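Local coordinates for oxidoreductase (Corynebacterium diphtheriae, PDB 3K1Y), which is probably a flavin-dependent oxidoreductase of the NADPH-dependent FMN reductase family, with a flavodoxin-like fold suited to binding FMN, at residues S25-I30 with A124-S129; E36-A41 with E47-S52; P61-A66 with T74-I79; G102-F107 with R141-Y146; V150-G155 with A183-E188. All blocks are in the same frame, centred on the assembly; numbering follows the deposited sequence.

How the interactions relate
Interactions 1, 3 and 4 are buried, while 2 and 5 are partly buried. Interactions 1 and 2 use the same helix, 26-44, near its start and further along; their centres are about 20 Å apart. Interactions 1 and 3 have sulfates bound, and interaction 1 has the more extensive set of anion bonds. Interactions 2 and 5 are mainly apolar packing of a leucine methyl between helix and sheet, and they touch through Ala-41 and Ala-183. Interactions 3 and 4 join helix to helix, and Leu-63 packs on Leu-103 and Phe-107 between them. Other subunits touch interactions 3, 4 and 5. Interactions 3 and 5 lie on opposite sides of the chain's centre.

Interaction 1: S25-I30 with A124-S129; sequences SSTRQI and AATAGS. With SO4 (sulfate ion), chain G; SO4 (sulfate ion), chain H.
Thr-27, in the first turn of helix 26-44, faces Thr-126 near the end of strand 120-127; their CA atoms are 6.2 Å apart, and the short helix and strand segments meet at 136° with axes 8.2 Å apart. The two threonine side chains cross obliquely. CG2 of Thr-126 comes 3.6 Å from OG1 of Thr-27 and also lies against Thr-27 CA. Thr-126 OG1, anti to its own N (chi1 179°), bonds to the carbonyl of Ala-158 on strand 150-159, which leaves the methyl CG2 to meet Thr-27. One turn on, the extended Ile-30 side chain brings CD1 to 4.1 Å from Ala-125 O.

Thr-27 OG1 has a polar partner too. It donates to sulfate O1 (chain G) at 2.8 Å. Ser-26 N donates to O2 of the same ion at 3.1 Å. Ser-25 OG donates to its O3 at 2.5 Å. Ser-25 is the N-cap residue, and its OG also accepts from Arg-28 N at 3.1 Å. A second sulfate (chain H) binds the loop after the strand, where Ser-129 N donates to O3. Both ions are probably from the crystallisation liquor. The helix start can thus hold an anion, consistent with the place where flavodoxin-like proteins hold the FMN phosphate. Thr-27 serves both sides: its hydroxyl grips the anion and lies against the Thr-126 methyl.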
# COMPACT_ATOMS: atom_id res chain seq x y z
N SER A 25 19.19 3.52 20.70
CA SER A 25 18.15 3.30 19.69
C SER A 25 18.37 4.10 18.42
O SER A 25 18.44 5.33 18.46
CB SER A 25 16.77 3.64 20.27
OG SER A 25 15.80 3.72 19.24
N SER A 26 18.45 3.41 17.28
CA SER A 26 18.63 4.07 15.99
C SER A 26 17.39 4.89 15.65
O SER A 26 17.48 5.88 14.92
CB SER A 26 18.87 3.05 14.88
OG SER A 26 20.12 2.41 15.02
N THR A 27 16.23 4.47 16.15
CA THR A 27 15.00 5.21 15.87
C THR A 27 15.01 6.53 16.64
O THR A 27 14.56 7.56 16.12
CB THR A 27 13.73 4.42 16.27
OG1 THR A 27 13.72 3.14 15.63
CG2 THR A 27 12.50 5.18 15.83
N ARG A 28 15.51 6.50 17.87
CA ARG A 28 15.57 7.71 18.68
C ARG A 28 16.62 8.67 18.12
O ARG A 28 16.50 9.88 18.28
CB ARG A 28 15.89 7.38 20.14
CG ARG A 28 16.13 8.61 21.03
CD ARG A 28 15.01 9.64 20.86
NE ARG A 28 15.09 10.73 21.84
CZ ARG A 28 14.95 10.56 23.15
NH1 ARG A 28 14.72 9.35 23.65
NH2 ARG A 28 15.03 11.60 23.97
N GLN A 29 17.63 8.12 17.45
CA GLN A 29 18.68 8.95 16.87
C GLN A 29 18.19 9.78 15.67
O GLN A 29 18.50 10.97 15.58
CB GLN A 29 19.88 8.09 16.47
CG GLN A 29 20.46 7.32 17.66
CD GLN A 29 21.60 6.37 17.28
OE1 GLN A 29 21.47 5.55 16.37
NE2 GLN A 29 22.71 6.48 18.00
N ILE A 30 17.43 9.18 14.76
CA ILE A 30 16.95 9.95 13.63
C ILE A 30 15.86 10.89 14.11
O ILE A 30 15.68 11.99 13.58
CB ILE A 30 16.41 9.06 12.49
CG1 ILE A 30 15.96 9.95 11.34
CG2 ILE A 30 15.25 8.18 12.99
CD1 ILE A 30 15.51 9.21 10.12
N ALA A 124 8.67 9.28 9.73
CA ALA A 124 10.01 8.76 9.57
C ALA A 124 10.20 7.31 10.04
O ALA A 124 9.52 6.83 10.96
CB ALA A 124 11.00 9.68 10.30
N ALA A 125 11.13 6.62 9.40
CA ALA A 125 11.44 5.24 9.73
C ALA A 125 12.93 4.99 9.52
O ALA A 125 13.63 5.79 8.92
CB ALA A 125 10.64 4.30 8.86
N THR A 126 13.41 3.86 10.04
CA THR A 126 14.81 3.52 9.88
C THR A 126 15.01 2.02 9.79
O THR A 126 14.14 1.24 10.18
CB THR A 126 15.65 4.05 11.06
OG1 THR A 126 17.01 3.66 10.87
CG2 THR A 126 15.15 3.46 12.39
N ALA A 127 16.16 1.63 9.27
CA ALA A 127 16.56 0.24 9.13
C ALA A 127 18.00 0.25 8.63
O ALA A 127 18.61 1.32 8.54
CB ALA A 127 15.65 -0.48 8.13
N GLY A 128 18.54 -0.92 8.32
CA GLY A 128 19.91 -0.99 7.84
C GLY A 128 20.01 -0.48 6.42
O GLY A 128 20.79 0.43 6.10
N SER A 129 19.21 -1.08 5.54
CA SER A 129 19.20 -0.69 4.14
C SER A 129 17.95 0.12 3.85
O SER A 129 17.14 0.37 4.74
CB SER A 129 19.26 -1.92 3.24
OG SER A 129 18.01 -2.57 3.17
S SO4 G . 16.10 0.61 17.30
O1 SO4 G . 15.72 1.30 16.18
O2 SO4 G . 17.49 0.47 17.13
O3 SO4 G . 15.80 1.34 18.43
O4 SO4 G . 15.44 -0.61 17.39
S SO4 H . 16.85 -4.30 6.25
O1 SO4 H . 15.52 -4.24 6.78
O2 SO4 H . 16.96 -3.80 4.98
O3 SO4 H . 17.77 -3.61 6.98
O4 SO4 H . 17.19 -5.65 6.18

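Interaction 2: E36-A41 with E47-S52; sequences EAVTAA and EALSVS
Leu-49 has the most surface buried here, and Thr-39 comes next. Leu-49 opens strand 49-55 and points at helix 26-44. The CA atoms of Leu-49 and Thr-39 are 5.7 Å apart, so the strand start and the helix run close together. One branch of the leucine does the touching. Leu-49 CD1 lies 3.6 Å from Thr-39 OG1 and equally close to Thr-39 CA. The leucine comes in at a slant to the threonine side chain and rests on its backbone end as well as on its oxygen.

Thr-39 OG1 is not left to this apolar neighbour alone. Lying beside its own backbone N (chi1 -64°), it bonds to the carbonyl of Ser-35 one turn back. The hydroxyl therefore has a hydrogen-bond partner, Ser-35 O, within the helix.

Val-38 is the third partner and is buried. Its CG1 is 3.8 Å from the same Leu-49 CD1. The methyl of Leu-49 thus packs on two consecutive helix residues. Val-38 and Leu-49 also both pack on Leu-14 of strand 12-18.

Strand 12-18, helix 26-44 and strand 49-55 form a beta-alpha-beta crossover, and this contact closes the helix onto the second strand, an arrangement typical of the flavodoxin-like fold.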
# COMPACT_ATOMS: atom_id res chain seq x y z
N GLU A 36 15.82 18.31 16.09
CA GLU A 36 16.87 19.32 16.21
C GLU A 36 16.79 20.25 15.00
O GLU A 36 16.85 21.46 15.12
CB GLU A 36 18.26 18.67 16.26
CG GLU A 36 18.88 18.66 17.65
CD GLU A 36 19.38 17.27 18.07
OE1 GLU A 36 20.20 16.67 17.35
OE2 GLU A 36 18.94 16.80 19.15
N ALA A 37 16.63 19.65 13.82
CA ALA A 37 16.51 20.43 12.60
C ALA A 37 15.21 21.25 12.65
O ALA A 37 15.17 22.39 12.19
CB ALA A 37 16.52 19.50 11.39
N VAL A 38 14.15 20.67 13.21
CA VAL A 38 12.90 21.39 13.31
C VAL A 38 13.13 22.60 14.23
O VAL A 38 12.68 23.71 13.94
CB VAL A 38 11.75 20.53 13.89
CG1 VAL A 38 10.45 21.31 13.88
CG2 VAL A 38 11.58 19.26 13.09
N THR A 39 13.84 22.37 15.33
CA THR A 39 14.13 23.43 16.28
C THR A 39 14.87 24.57 15.58
O THR A 39 14.56 25.74 15.79
CB THR A 39 14.98 22.93 17.47
OG1 THR A 39 14.22 21.96 18.20
CG2 THR A 39 15.32 24.08 18.40
N ALA A 40 15.84 24.22 14.74
CA ALA A 40 16.59 25.23 14.02
C ALA A 40 15.67 25.96 13.04
O ALA A 40 15.70 27.19 12.95
CB ALA A 40 17.77 24.60 13.28
N ALA A 41 14.86 25.19 12.31
CA ALA A 41 13.95 25.75 11.32
C ALA A 41 12.95 26.75 11.93
O ALA A 41 12.62 27.77 11.30
CB ALA A 41 13.20 24.63 10.61
N GLU A 47 11.01 32.13 15.89
CA GLU A 47 10.39 31.62 17.10
C GLU A 47 11.17 30.56 17.87
O GLU A 47 12.23 30.11 17.44
CB GLU A 47 8.98 31.13 16.79
CG GLU A 47 8.00 32.26 16.63
CD GLU A 47 6.60 31.78 16.40
OE1 GLU A 47 6.26 31.48 15.24
OE2 GLU A 47 5.84 31.70 17.39
N ALA A 48 10.62 30.17 19.02
CA ALA A 48 11.26 29.18 19.88
C ALA A 48 10.46 27.90 19.91
O ALA A 48 9.24 27.92 19.81
CB ALA A 48 11.42 29.73 21.30
N LEU A 49 11.16 26.78 20.09
CA LEU A 49 10.51 25.48 20.11
C LEU A 49 10.71 24.69 21.39
O LEU A 49 11.81 24.64 21.96
CB LEU A 49 11.02 24.62 18.95
CG LEU A 49 10.02 23.87 18.07
CD1 LEU A 49 10.76 22.69 17.43
CD2 LEU A 49 8.84 23.37 18.87
N SER A 50 9.64 24.05 21.84
CA SER A 50 9.66 23.20 23.01
C SER A 50 9.43 21.81 22.40
O SER A 50 8.53 21.64 21.58
CB SER A 50 8.51 23.56 23.97
OG SER A 50 8.48 22.69 25.09
N VAL A 51 10.26 20.84 22.77
CA VAL A 51 10.12 19.50 22.22
C VAL A 51 9.80 18.47 23.29
O VAL A 51 10.38 18.45 24.38
CB VAL A 51 11.39 19.07 21.42
CG1 VAL A 51 12.63 19.35 22.23
CG2 VAL A 51 11.32 17.59 21.09
N SER A 52 8.85 17.60 22.96
CA SER A 52 8.43 16.55 23.87
C SER A 52 8.66 15.21 23.19
O SER A 52 7.91 14.82 22.30
CB SER A 52 6.95 16.72 24.20
OG SER A 52 6.48 15.58 24.89

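Interaction 3: P61-A66 with T74-I79; sequences PDLMTA and TKLEEI. With SO4 (sulfate ion), chain J.
Leu-76 and Asp-62 carry most of the contact between the end of helix 60-63 and the start of helix 74-85; their CA atoms are 6.6 Å apart. The apolar part is made by the two methyls of Leu-76. CD2 lies 4.1 Å from the Ala-66 methyl CB. CD1 lies 4.2 Å from Leu-63 CD1. CD2 also sits 3.6 Å from Asp-62 O, which accepts a backbone bond from Ala-66 N.

Both helices belong to the segment that follows strand 49-55 in this flavodoxin-like fold. Leu-63 also packs on helix 102-110, so the short helix is held between two others.

The polar part is looser. The Lys-75 chain is bent and passes Asp-62 at about a right angle. Lys-75 CE is 3.7 Å from Asp-62 OD2, but NZ stays 4.8 Å away, so the opposite charges are near without forming a salt bridge. Asp-62 OD2 bonds instead to Thr-73 OG1, just ahead of the second helix. Thr-65 OG1 donates to Pro-61 O at 2.8 Å within the first segment. Thr-74 N gives a bond of 2.9 Å to O1 of a sulfate, an ion probably from the crystallisation liquor, at the start of helix 74-85.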
# COMPACT_ATOMS: atom_id res chain seq x y z
N PRO A 61 3.90 -0.60 29.90
CA PRO A 61 2.85 -0.89 30.89
C PRO A 61 1.63 0.02 30.81
O PRO A 61 0.50 -0.44 30.98
CB PRO A 61 3.59 -0.78 32.22
CG PRO A 61 4.73 0.15 31.92
CD PRO A 61 5.18 -0.31 30.56
N ASP A 62 1.83 1.31 30.54
CA ASP A 62 0.70 2.24 30.45
C ASP A 62 -0.09 1.95 29.18
O ASP A 62 -1.31 2.10 29.13
CB ASP A 62 1.20 3.69 30.42
CG ASP A 62 2.27 3.96 31.45
OD1 ASP A 62 3.38 3.39 31.32
OD2 ASP A 62 2.02 4.75 32.39
N LEU A 63 0.63 1.54 28.14
CA LEU A 63 0.02 1.25 26.86
C LEU A 63 -0.80 -0.03 26.93
O LEU A 63 -1.98 -0.04 26.59
CB LEU A 63 1.11 1.12 25.79
CG LEU A 63 0.99 2.00 24.55
CD1 LEU A 63 0.58 3.41 24.94
CD2 LEU A 63 2.32 2.01 23.82
N MSE A 64 -0.18 -1.11 27.39
CA MSE A 64 -0.91 -2.36 27.47
C MSE A 64 -1.85 -2.46 28.67
O MSE A 64 -2.34 -3.54 29.00
CB MSE A 64 0.07 -3.54 27.38
CG MSE A 64 0.36 -3.91 25.91
SE MSE A 64 1.80 -4.95 25.55
CE MSE A 64 2.93 -3.77 24.88
N THR A 65 -2.09 -1.33 29.33
CA THR A 65 -3.05 -1.26 30.43
C THR A 65 -4.26 -0.61 29.78
O THR A 65 -5.40 -0.89 30.15
CB THR A 65 -2.58 -0.37 31.60
OG1 THR A 65 -1.77 -1.15 32.48
CG2 THR A 65 -3.78 0.15 32.40
N ALA A 66 -4.00 0.24 28.79
CA ALA A 66 -5.07 0.89 28.05
C ALA A 66 -5.62 -0.13 27.04
O ALA A 66 -6.61 0.14 26.35
CB ALA A 66 -4.53 2.11 27.32
N THR A 74 -1.99 8.44 34.58
CA THR A 74 -1.78 9.87 34.63
C THR A 74 -0.74 10.21 33.57
O THR A 74 -0.88 11.20 32.85
CB THR A 74 -1.25 10.32 36.02
OG1 THR A 74 -2.33 10.32 36.95
CG2 THR A 74 -0.67 11.72 35.94
N LYS A 75 0.29 9.38 33.48
CA LYS A 75 1.35 9.61 32.51
C LYS A 75 0.85 9.66 31.06
O LYS A 75 1.20 10.58 30.32
CB LYS A 75 2.44 8.54 32.63
CG LYS A 75 3.50 8.64 31.54
CD LYS A 75 4.88 8.34 32.07
CE LYS A 75 4.99 6.94 32.64
NZ LYS A 75 6.30 6.77 33.34
N LEU A 76 0.05 8.67 30.67
CA LEU A 76 -0.49 8.60 29.31
C LEU A 76 -1.46 9.75 29.04
O LEU A 76 -1.48 10.31 27.94
CB LEU A 76 -1.17 7.25 29.09
CG LEU A 76 -1.63 6.82 27.70
CD1 LEU A 76 -0.55 7.09 26.65
CD2 LEU A 76 -1.96 5.33 27.74
N GLU A 77 -2.27 10.11 30.04
CA GLU A 77 -3.22 11.20 29.88
C GLU A 77 -2.44 12.48 29.61
O GLU A 77 -2.86 13.33 28.82
CB GLU A 77 -4.08 11.37 31.13
CG GLU A 77 -5.13 12.49 31.03
CD GLU A 77 -6.21 12.21 29.99
OE1 GLU A 77 -6.94 11.20 30.14
OE2 GLU A 77 -6.31 12.98 29.01
N GLU A 78 -1.30 12.63 30.28
CA GLU A 78 -0.48 13.82 30.08
C GLU A 78 0.14 13.83 28.68
O GLU A 78 0.23 14.88 28.03
CB GLU A 78 0.62 13.89 31.14
CG GLU A 78 0.16 14.45 32.46
CD GLU A 78 1.22 14.38 33.53
OE1 GLU A 78 2.42 14.27 33.18
OE2 GLU A 78 0.86 14.44 34.73
N ILE A 79 0.56 12.66 28.22
CA ILE A 79 1.15 12.53 26.90
C ILE A 79 0.16 12.79 25.78
O ILE A 79 0.41 13.61 24.90
CB ILE A 79 1.77 11.14 26.71
CG1 ILE A 79 2.84 10.90 27.78
CG2 ILE A 79 2.33 11.01 25.29
CD1 ILE A 79 3.36 9.49 27.82
S SO4 J . -1.49 6.31 37.82
O1 SO4 J . -2.45 6.79 36.87
O2 SO4 J . -0.20 6.87 37.60
O3 SO4 J . -1.93 6.80 39.11
O4 SO4 J . -1.38 4.89 37.68

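Interaction 4: G102-F107 with R141-Y146; sequences GLFKMF and RPLLSY
Leu-143 reaches from helix 135-146 to Phe-104 and Lys-105 of helix 102-110. From CB, which points at the other helix, the chain runs on to CG, anti to the backbone N (chi1 179°). CG then forks, and each methyl has its own partner. CD1 meets Lys-105 CE at 4.1 Å, where the two side chains cross. CD2 meets Phe-104 CE2, also at 4.1 Å. The approach to the ring is oblique, and the two side chains run alongside each other head to tail. The backbones stay apart: the nearest CA atoms, of Lys-105 and Leu-143, are 9.1 Å from each other, so the side chains bridge the gap.

Lys-105 meets the leucine with CE, while its NZ forms a salt bridge with Asp-109 and bonds to Phe-96 O and Tyr-100 O of the second subunit. Leu-143 packs also on Lys-97 of that subunit, so the contact is part of the interface with it.

Beneath the second helix is the sheet. Leu-144 packs on Thr-121 and Ile-123 of strand 120-127 and on Val-151 of strand 150-159. Arg-141 NH2 bonds to Val-152 O. The two helices lie side by side, with helix 135-146 over these two strands.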
# COMPACT_ATOMS: atom_id res chain seq x y z
N GLY A 102 4.34 -3.02 15.83
CA GLY A 102 3.04 -3.23 16.45
C GLY A 102 2.90 -2.25 17.59
O GLY A 102 1.82 -1.69 17.80
N LEU A 103 3.99 -2.02 18.32
CA LEU A 103 3.97 -1.10 19.46
C LEU A 103 3.68 0.33 18.98
O LEU A 103 2.96 1.08 19.64
CB LEU A 103 5.31 -1.15 20.20
CG LEU A 103 5.47 -0.20 21.39
CD1 LEU A 103 4.51 -0.59 22.51
CD2 LEU A 103 6.93 -0.23 21.89
N PHE A 104 4.27 0.69 17.85
CA PHE A 104 4.05 2.00 17.27
C PHE A 104 2.56 2.07 16.96
O PHE A 104 1.89 3.05 17.30
CB PHE A 104 4.87 2.11 15.98
CG PHE A 104 4.63 3.38 15.19
CD1 PHE A 104 5.37 4.53 15.45
CD2 PHE A 104 3.70 3.40 14.14
CE1 PHE A 104 5.21 5.68 14.67
CE2 PHE A 104 3.53 4.54 13.36
CZ PHE A 104 4.29 5.68 13.62
N LYS A 105 2.05 1.02 16.33
CA LYS A 105 0.64 0.98 15.95
C LYS A 105 -0.27 1.05 17.17
O LYS A 105 -1.30 1.74 17.15
CB LYS A 105 0.33 -0.29 15.15
CG LYS A 105 -1.11 -0.37 14.63
CD LYS A 105 -1.47 0.87 13.80
CE LYS A 105 -2.66 0.61 12.87
NZ LYS A 105 -3.90 0.17 13.57
N MSE A 106 0.10 0.34 18.22
CA MSE A 106 -0.70 0.32 19.43
C MSE A 106 -0.97 1.71 19.95
O MSE A 106 -2.11 2.06 20.25
CB MSE A 106 -0.01 -0.52 20.49
CG MSE A 106 -0.89 -0.85 21.68
SE MSE A 106 0.00 -2.10 22.81
CE MSE A 106 -0.30 -3.72 21.77
N PHE A 107 0.08 2.52 20.06
CA PHE A 107 -0.07 3.88 20.55
C PHE A 107 -1.18 4.60 19.79
O PHE A 107 -2.15 5.08 20.40
CB PHE A 107 1.24 4.66 20.40
CG PHE A 107 1.16 6.09 20.88
CD1 PHE A 107 1.11 6.38 22.25
CD2 PHE A 107 1.12 7.15 19.97
CE1 PHE A 107 1.02 7.71 22.70
CE2 PHE A 107 1.04 8.47 20.41
CZ PHE A 107 0.98 8.75 21.78
N ARG A 141 2.02 6.95 6.11
CA ARG A 141 1.26 8.02 5.50
C ARG A 141 -0.24 7.70 5.58
O ARG A 141 -1.02 8.47 6.13
CB ARG A 141 1.72 8.21 4.05
CG ARG A 141 1.17 9.44 3.38
CD ARG A 141 2.21 10.08 2.47
NE ARG A 141 2.19 11.52 2.69
CZ ARG A 141 3.26 12.28 2.87
NH1 ARG A 141 4.47 11.74 2.84
NH2 ARG A 141 3.11 13.57 3.10
N PRO A 142 -0.65 6.54 5.06
CA PRO A 142 -2.08 6.22 5.13
C PRO A 142 -2.63 6.30 6.55
O PRO A 142 -3.76 6.72 6.77
CB PRO A 142 -2.15 4.80 4.57
CG PRO A 142 -0.96 4.76 3.60
CD PRO A 142 0.11 5.46 4.41
N LEU A 143 -1.81 5.90 7.53
CA LEU A 143 -2.23 5.92 8.93
C LEU A 143 -2.44 7.34 9.44
O LEU A 143 -3.46 7.63 10.06
CB LEU A 143 -1.19 5.22 9.81
CG LEU A 143 -1.51 5.21 11.32
CD1 LEU A 143 -2.81 4.46 11.56
CD2 LEU A 143 -0.37 4.56 12.10
N LEU A 144 -1.48 8.22 9.17
CA LEU A 144 -1.58 9.62 9.60
C LEU A 144 -2.67 10.36 8.84
O LEU A 144 -3.35 11.22 9.40
CB LEU A 144 -0.24 10.33 9.43
CG LEU A 144 0.74 10.28 10.61
CD1 LEU A 144 0.17 11.06 11.78
CD2 LEU A 144 1.01 8.83 11.01
N SER A 145 -2.83 10.02 7.56
CA SER A 145 -3.86 10.67 6.74
C SER A 145 -5.24 10.24 7.20
O SER A 145 -6.17 11.05 7.21
CB SER A 145 -3.68 10.33 5.27
OG SER A 145 -2.48 10.92 4.79
N TYR A 146 -5.38 8.98 7.58
CA TYR A 146 -6.67 8.50 8.06
C TYR A 146 -7.10 9.29 9.29
O TYR A 146 -8.29 9.46 9.53
CB TYR A 146 -6.60 7.02 8.44
CG TYR A 146 -7.87 6.55 9.10
CD1 TYR A 146 -9.06 6.43 8.37
CD2 TYR A 146 -7.92 6.31 10.48
CE1 TYR A 146 -10.26 6.07 9.00
CE2 TYR A 146 -9.10 5.96 11.11
CZ TYR A 146 -10.27 5.84 10.38
OH TYR A 146 -11.43 5.49 11.02

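Interaction 5: V150-G155 with A183-E188; sequences VVVPTG and ASLIVE
This is a small apolar contact in which Leu-185, near the end of helix 165-188, packs on Val-150 and Val-152 at the weakly bonded start of the broken strand 150-159, an outermost strand of the sheet within this chain. The nearest CA atoms, of Val-152 and Leu-185, are 8.9 Å apart. The side chains alone close the distance. Leu-185 uses one methyl, CD2, for both valines. It comes to 3.6 Å from Val-152 CG1, as these two side chains pass with their ends pointing opposite ways. The same CD2 lies 4.2 Å from Val-150 CG2, where leucine and valine meet tip to tip.

The valines are two residues apart in the chain, with Val-151 between them pointing the other way. Val-152 is buried, and its chi1 of -53° turns CG1 onto Leu-185 CD2. Val-150 and Leu-185 are only partly covered. Leu-185 packs on Pro-120 of the neighbouring strand as well. Val-150 packs on Pro-153 of the third subunit, so this edge of the sheet takes part in the interface with that subunit.

Across the two segments the contacts are methyl to methyl, so what the contact contributes is the burial of hydrocarbon between the helix and the edge strand.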
# COMPACT_ATOMS: atom_id res chain seq x y z
N VAL A 150 -1.93 16.45 8.73
CA VAL A 150 -1.41 16.91 7.45
C VAL A 150 0.06 16.51 7.45
O VAL A 150 0.87 17.06 8.20
CB VAL A 150 -1.62 18.47 7.22
CG1 VAL A 150 -2.54 19.05 8.28
CG2 VAL A 150 -0.30 19.22 7.17
N VAL A 151 0.39 15.52 6.63
CA VAL A 151 1.77 15.01 6.54
C VAL A 151 2.61 15.73 5.49
O VAL A 151 2.28 15.72 4.30
CB VAL A 151 1.77 13.50 6.22
CG1 VAL A 151 3.20 13.01 6.05
CG2 VAL A 151 1.09 12.73 7.34
N VAL A 152 3.71 16.33 5.93
CA VAL A 152 4.56 17.04 4.99
C VAL A 152 5.09 16.06 3.95
O VAL A 152 5.42 14.91 4.28
CB VAL A 152 5.73 17.77 5.68
CG1 VAL A 152 5.18 18.65 6.79
CG2 VAL A 152 6.76 16.79 6.21
N PRO A 153 5.16 16.50 2.69
CA PRO A 153 5.63 15.71 1.55
C PRO A 153 6.92 14.94 1.76
O PRO A 153 7.08 13.83 1.24
CB PRO A 153 5.77 16.76 0.45
CG PRO A 153 4.69 17.73 0.78
CD PRO A 153 4.86 17.88 2.28
N THR A 154 7.85 15.52 2.51
CA THR A 154 9.12 14.85 2.70
C THR A 154 9.17 13.87 3.85
O THR A 154 9.28 14.26 5.02
CB THR A 154 10.25 15.88 2.89
OG1 THR A 154 10.20 16.83 1.83
CG2 THR A 154 11.60 15.19 2.90
N GLY A 155 9.11 12.58 3.51
CA GLY A 155 9.19 11.54 4.52
C GLY A 155 10.66 11.31 4.75
O GLY A 155 11.47 11.57 3.87
N ALA A 183 8.30 23.20 9.85
CA ALA A 183 8.46 24.49 10.54
C ALA A 183 7.50 25.53 9.99
O ALA A 183 6.97 26.35 10.74
CB ALA A 183 9.90 24.99 10.42
N SER A 184 7.26 25.52 8.68
CA SER A 184 6.34 26.47 8.10
C SER A 184 4.93 26.28 8.62
O SER A 184 4.27 27.25 9.00
CB SER A 184 6.34 26.38 6.57
OG SER A 184 7.36 27.19 6.03
N LEU A 185 4.46 25.03 8.63
CA LEU A 185 3.11 24.77 9.14
C LEU A 185 3.04 25.19 10.61
O LEU A 185 2.06 25.79 11.05
CB LEU A 185 2.75 23.28 9.02
CG LEU A 185 2.23 22.66 7.70
CD1 LEU A 185 2.07 23.72 6.62
CD2 LEU A 185 3.18 21.57 7.25
N ILE A 186 4.11 24.91 11.35
CA ILE A 186 4.16 25.25 12.77
C ILE A 186 3.98 26.73 13.10
O ILE A 186 3.19 27.08 13.97
CB ILE A 186 5.47 24.73 13.42
CG1 ILE A 186 5.46 23.20 13.42
CG2 ILE A 186 5.61 25.30 14.85
CD1 ILE A 186 6.56 22.57 14.22
N VAL A 187 4.72 27.61 12.42
CA VAL A 187 4.63 29.04 12.71
C VAL A 187 3.44 29.69 12.03
O VAL A 187 3.09 30.82 12.34
CB VAL A 187 5.93 29.79 12.31
CG1 VAL A 187 7.12 29.13 12.98
CG2 VAL A 187 6.09 29.80 10.79
N GLU A 188 2.84 28.96 11.10
CA GLU A 188 1.68 29.44 10.36
C GLU A 188 0.48 29.47 11.30
O GLU A 188 -0.26 30.46 11.35
CB GLU A 188 1.41 28.50 9.20
CG GLU A 188 0.22 28.88 8.33
CD GLU A 188 -0.31 27.68 7.56
OE1 GLU A 188 -0.88 26.77 8.20
OE2 GLU A 188 -0.13 27.65 6.33